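Local coordinates for oxidoreductase, Gfo/Idh/MocA family (Pseudomonas syringae pv. tomato, PDB 3DTY), which is probably an NAD(P)-dependent oxidoreductase of the Gfo/Idh/MocA family, whose substrate is not established, and binds magnesium ions, at residues A[100-105]-A[126-131]; A[74-79]-A[87-92]. All coordinates share one frame; numbering follows the deposited sequence.

Both contacts lie in the N-terminal Rossmann-fold domain, and helix 98-107 joins them. Interaction 2 (74-79 with 87-92) sets a helix on strand 88-92 of the parallel sheet; interaction 1 (100-105 with 126-131) pairs two neighbouring helices. Their centres are 13 Å apart, yet they touch directly: A105 CB lies 3.8 Å from V89 CG1, the same methyl that meets the F76 ring, and I101 CG2 lies 3.4 Å from I91 CD1. The magnesium ion belongs to interaction 1, where N127 OD1 binds it at 2.2 Å; interaction 2 is remote from the metal-binding residues.

Interaction 1 of 2, residues A[100-105]-A[126-131]; sequences SITKAA and ENLREL. With MG (magnesium ion), chain F.
Two neighbouring helices of the Rossmann domain, 98-107 and 122-134, meet here through T102 and K103 on one and L128 and L131 on the other. Over these segments the axes are 14° from parallel and 10.0 Å apart at closest approach, and the contact is made mainly by side chains. L128 reaches across with both methyls: CD1 and CD2 each lie 4.0 Å from T102 CG2, the two side chains crossing at about a right angle, while CD2 also rests against the backbone of K103, 3.8 Å from its N. The T102 methyl can meet them because CG2 stands anti to the backbone N, which leaves OG1 beside that N (chi1 -62°), where it is hydrogen-bonded to H98 O one turn earlier. K103 runs extended until chi4 and passes L131 with its aliphatic part; the 3.5 Å from CG to L131 CD1 is tighter than usual carbon contact. Beyond that bend, NZ forms a salt bridge with E107.

On the second helix N127 gives OD1 to the magnesium ion at 2.2 Å, and its ND2 is hydrogen-bonded to Y99 OH. That second bond ties the ligand to the first helix and probably fixes the rotation of the amide. Four waters and E123, one turn before N127, bring the metal to six ligands; water 1, 2.3 Å from the ion, also donates to E130 OE1. The contact thus combines apolar packing of adjacent, near-parallel helices, as in the helical layers of a Rossmann fold, with a largely hydrated magnesium site on one helix.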
# COMPACT_ATOMS: atom_id res chain seq x y z
N SER A 100 5.56 -13.83 -41.95
CA SER A 100 5.85 -14.91 -42.89
C SER A 100 5.75 -16.30 -42.28
O SER A 100 5.25 -17.23 -42.91
CB SER A 100 7.24 -14.71 -43.50
OG SER A 100 8.21 -14.59 -42.49
N ILE A 101 6.21 -16.45 -41.05
CA ILE A 101 6.14 -17.75 -40.41
C ILE A 101 4.69 -18.14 -40.13
O ILE A 101 4.29 -19.27 -40.40
CB ILE A 101 6.98 -17.77 -39.11
CG1 ILE A 101 8.45 -17.52 -39.47
CG2 ILE A 101 6.81 -19.10 -38.40
CD1 ILE A 101 9.40 -17.49 -38.29
N THR A 102 3.90 -17.20 -39.62
CA THR A 102 2.49 -17.48 -39.35
C THR A 102 1.78 -17.87 -40.65
O THR A 102 0.93 -18.76 -40.66
CB THR A 102 1.77 -16.27 -38.74
OG1 THR A 102 2.37 -15.92 -37.49
CG2 THR A 102 0.28 -16.59 -38.52
N LYS A 103 2.13 -17.19 -41.74
CA LYS A 103 1.52 -17.48 -43.04
C LYS A 103 1.85 -18.90 -43.48
O LYS A 103 0.96 -19.67 -43.86
CB LYS A 103 2.02 -16.48 -44.08
CG LYS A 103 1.34 -16.57 -45.45
CD LYS A 103 1.76 -15.38 -46.32
CE LYS A 103 1.23 -15.50 -47.73
NZ LYS A 103 1.88 -16.62 -48.46
N ALA A 104 3.13 -19.24 -43.44
CA ALA A 104 3.60 -20.57 -43.82
C ALA A 104 2.93 -21.65 -42.96
O ALA A 104 2.48 -22.67 -43.46
CB ALA A 104 5.12 -20.66 -43.69
N ALA A 105 2.87 -21.40 -41.66
CA ALA A 105 2.25 -22.35 -40.75
C ALA A 105 0.78 -22.56 -41.10
O ALA A 105 0.32 -23.70 -41.18
CB ALA A 105 2.38 -21.87 -39.31
N GLU A 126 -4.69 -8.62 -42.02
CA GLU A 126 -5.90 -9.06 -42.70
C GLU A 126 -5.63 -10.29 -43.56
O GLU A 126 -6.53 -11.10 -43.78
CB GLU A 126 -6.47 -7.93 -43.57
CG GLU A 126 -6.80 -6.67 -42.80
CD GLU A 126 -8.11 -6.75 -42.05
OE1 GLU A 126 -8.60 -7.87 -41.82
OE2 GLU A 126 -8.65 -5.68 -41.69
N ASN A 127 -4.40 -10.42 -44.05
CA ASN A 127 -4.02 -11.58 -44.87
C ASN A 127 -4.00 -12.84 -44.01
O ASN A 127 -4.47 -13.89 -44.43
CB ASN A 127 -2.63 -11.40 -45.50
CG ASN A 127 -2.59 -10.32 -46.54
OD1 ASN A 127 -3.63 -9.88 -47.03
ND2 ASN A 127 -1.39 -9.89 -46.91
N LEU A 128 -3.43 -12.72 -42.81
CA LEU A 128 -3.35 -13.86 -41.90
C LEU A 128 -4.76 -14.27 -41.47
O LEU A 128 -5.06 -15.46 -41.37
CB LEU A 128 -2.49 -13.49 -40.69
CG LEU A 128 -1.03 -13.10 -41.00
CD1 LEU A 128 -0.29 -12.77 -39.71
CD2 LEU A 128 -0.35 -14.25 -41.72
N ARG A 129 -5.61 -13.28 -41.23
CA ARG A 129 -7.00 -13.54 -40.83
C ARG A 129 -7.71 -14.29 -41.96
O ARG A 129 -8.46 -15.24 -41.72
CB ARG A 129 -7.72 -12.22 -40.54
CG ARG A 129 -9.23 -12.37 -40.36
CD ARG A 129 -9.91 -11.02 -40.27
NE ARG A 129 -9.99 -10.56 -38.89
CZ ARG A 129 -10.33 -9.32 -38.54
NH1 ARG A 129 -10.61 -8.41 -39.46
NH2 ARG A 129 -10.41 -9.00 -37.25
N GLU A 130 -7.49 -13.84 -43.20
CA GLU A 130 -8.09 -14.49 -44.37
C GLU A 130 -7.64 -15.96 -44.42
O GLU A 130 -8.46 -16.87 -44.56
CB GLU A 130 -7.65 -13.78 -45.65
CG GLU A 130 -8.47 -12.53 -46.02
CD GLU A 130 -7.71 -11.56 -46.94
OE1 GLU A 130 -6.93 -12.02 -47.80
OE2 GLU A 130 -7.90 -10.33 -46.79
N LEU A 131 -6.33 -16.18 -44.31
CA LEU A 131 -5.77 -17.53 -44.34
C LEU A 131 -6.26 -18.38 -43.17
O LEU A 131 -6.49 -19.59 -43.32
CB LEU A 131 -4.25 -17.47 -44.30
CG LEU A 131 -3.57 -16.95 -45.56
CD1 LEU A 131 -2.11 -16.70 -45.27
CD2 LEU A 131 -3.73 -17.95 -46.71
MG MG F . -3.71 -8.39 -48.66
O HOH W 1 -5.76 -9.38 -48.91
O HOH W 2 -5.02 -7.89 -47.07
O HOH W 3 -4.45 -7.04 -49.75
O HOH W 4 -2.94 -9.62 -49.92

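Interaction 2 of 2, residues A[74-79]-A[87-92]; sequences SMFEQE and QAVSIA
Selenomethionine M75 starts with CG anti to the backbone N (chi1 172°) and turns at chi3 (83°), which brings its terminal CE to V89. On the strand, V89 has CG2 anti to its own N, while CG1 sits between the N and the carbonyl carbon (chi1 60°); the two methyls therefore have different nearest partners. CG2 takes the selenomethionine, at 4.0 Å from M75 CE, the side chains meeting at a slant. CG1 takes the phenylalanine, at 4.2 Å from F76 CZ, the far end of the ring. Both separations are those of relaxed apolar contact, and no hydrogen bond links the two segments.

The backbones remain well apart: the nearest CA pair, F76 to V89, is separated by 9.5 Å. The helix is consequently spaced from the sheet by its side chains, and the 96 Å² buried between the segments comes almost wholly from M75, F76 and V89. All three are buried residues. M75 also touches A16 of strand 13-17, whereas F76 extends to A104 and A105 of helix 98-107, so the pair spreads over more of the domain interior than one strand. V89 itself is held in the sheet by backbone hydrogen bonds with H111 and V113 of the adjacent parallel strand.

Helix 72-79 leads through a short connection into strand 88-92, the central one of five parallel strands in the order 2-1-3-4-5. Apolar helix residues laid on the branched side chain of a central strand are characteristic of the hydrophobic helix-sheet interface in a Rossmann-type alpha/beta domain.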
# COMPACT_ATOMS: atom_id res chain seq x y z
N SER A 74 11.45 -26.25 -43.65
CA SER A 74 11.72 -27.68 -43.73
C SER A 74 10.86 -28.41 -42.70
O SER A 74 10.35 -29.50 -42.96
CB SER A 74 13.21 -27.95 -43.51
OG SER A 74 13.69 -27.33 -42.33
N MSE A 75 10.68 -27.80 -41.53
CA MSE A 75 9.86 -28.42 -40.49
C MSE A 75 8.41 -28.57 -40.96
O MSE A 75 7.85 -29.66 -40.91
CB MSE A 75 9.88 -27.60 -39.19
CG MSE A 75 8.87 -28.10 -38.15
SE MSE A 75 9.22 -27.54 -36.32
CE MSE A 75 8.41 -25.78 -36.37
N PHE A 76 7.82 -27.48 -41.43
CA PHE A 76 6.43 -27.53 -41.89
C PHE A 76 6.24 -28.55 -43.01
O PHE A 76 5.30 -29.34 -42.98
CB PHE A 76 5.97 -26.14 -42.36
CG PHE A 76 5.91 -25.11 -41.27
CD1 PHE A 76 5.99 -25.47 -39.93
CD2 PHE A 76 5.76 -23.76 -41.58
CE1 PHE A 76 5.92 -24.52 -38.92
CE2 PHE A 76 5.69 -22.79 -40.58
CZ PHE A 76 5.78 -23.17 -39.25
N GLU A 77 7.14 -28.54 -43.99
CA GLU A 77 7.06 -29.47 -45.12
C GLU A 77 7.15 -30.94 -44.72
O GLU A 77 6.30 -31.75 -45.11
CB GLU A 77 8.16 -29.15 -46.14
CG GLU A 77 7.78 -28.07 -47.15
CD GLU A 77 8.99 -27.43 -47.81
OE1 GLU A 77 10.02 -28.12 -47.98
OE2 GLU A 77 8.90 -26.23 -48.16
N GLN A 78 8.17 -31.28 -43.94
CA GLN A 78 8.39 -32.66 -43.50
C GLN A 78 7.40 -33.16 -42.45
O GLN A 78 6.97 -34.31 -42.50
CB GLN A 78 9.83 -32.80 -42.98
CG GLN A 78 10.87 -32.82 -44.10
CD GLN A 78 12.29 -32.66 -43.61
OE1 GLN A 78 12.77 -33.42 -42.77
NE2 GLN A 78 12.98 -31.65 -44.14
N GLU A 79 7.04 -32.30 -41.51
CA GLU A 79 6.10 -32.69 -40.47
C GLU A 79 4.74 -32.98 -41.09
O GLU A 79 4.00 -33.85 -40.62
CB GLU A 79 5.97 -31.57 -39.43
CG GLU A 79 7.13 -31.50 -38.46
CD GLU A 79 7.13 -32.65 -37.48
OE1 GLU A 79 6.09 -32.89 -36.85
OE2 GLU A 79 8.18 -33.31 -37.33
N GLN A 87 0.64 -30.50 -34.76
CA GLN A 87 -0.70 -29.99 -34.98
C GLN A 87 -0.71 -28.48 -34.75
O GLN A 87 -1.58 -27.77 -35.27
CB GLN A 87 -1.69 -30.63 -34.01
CG GLN A 87 -1.94 -32.10 -34.25
CD GLN A 87 -2.62 -32.77 -33.07
OE1 GLN A 87 -1.99 -33.02 -32.04
NE2 GLN A 87 -3.90 -33.06 -33.21
N ALA A 88 0.26 -28.01 -33.98
CA ALA A 88 0.35 -26.59 -33.66
C ALA A 88 1.79 -26.11 -33.52
O ALA A 88 2.69 -26.90 -33.26
CB ALA A 88 -0.42 -26.32 -32.38
N VAL A 89 1.99 -24.81 -33.69
CA VAL A 89 3.32 -24.24 -33.56
C VAL A 89 3.31 -22.86 -32.91
O VAL A 89 2.42 -22.04 -33.16
CB VAL A 89 4.02 -24.12 -34.95
CG1 VAL A 89 3.20 -23.23 -35.88
CG2 VAL A 89 5.42 -23.57 -34.80
N SER A 90 4.29 -22.62 -32.04
CA SER A 90 4.42 -21.33 -31.37
C SER A 90 5.65 -20.65 -31.96
O SER A 90 6.73 -21.23 -32.01
CB SER A 90 4.59 -21.53 -29.86
OG SER A 90 3.37 -21.96 -29.28
N ILE A 91 5.46 -19.42 -32.41
CA ILE A 91 6.51 -18.63 -33.04
C ILE A 91 7.10 -17.66 -32.02
O ILE A 91 6.40 -16.80 -31.50
CB ILE A 91 5.93 -17.83 -34.24
CG1 ILE A 91 5.20 -18.79 -35.19
CG2 ILE A 91 7.03 -17.10 -34.98
CD1 ILE A 91 4.35 -18.08 -36.23
N ALA A 92 8.38 -17.80 -31.73
CA ALA A 92 9.03 -16.93 -30.75
C ALA A 92 10.27 -16.25 -31.33
O ALA A 92 11.16 -15.85 -30.60
CB ALA A 92 9.38 -17.72 -29.50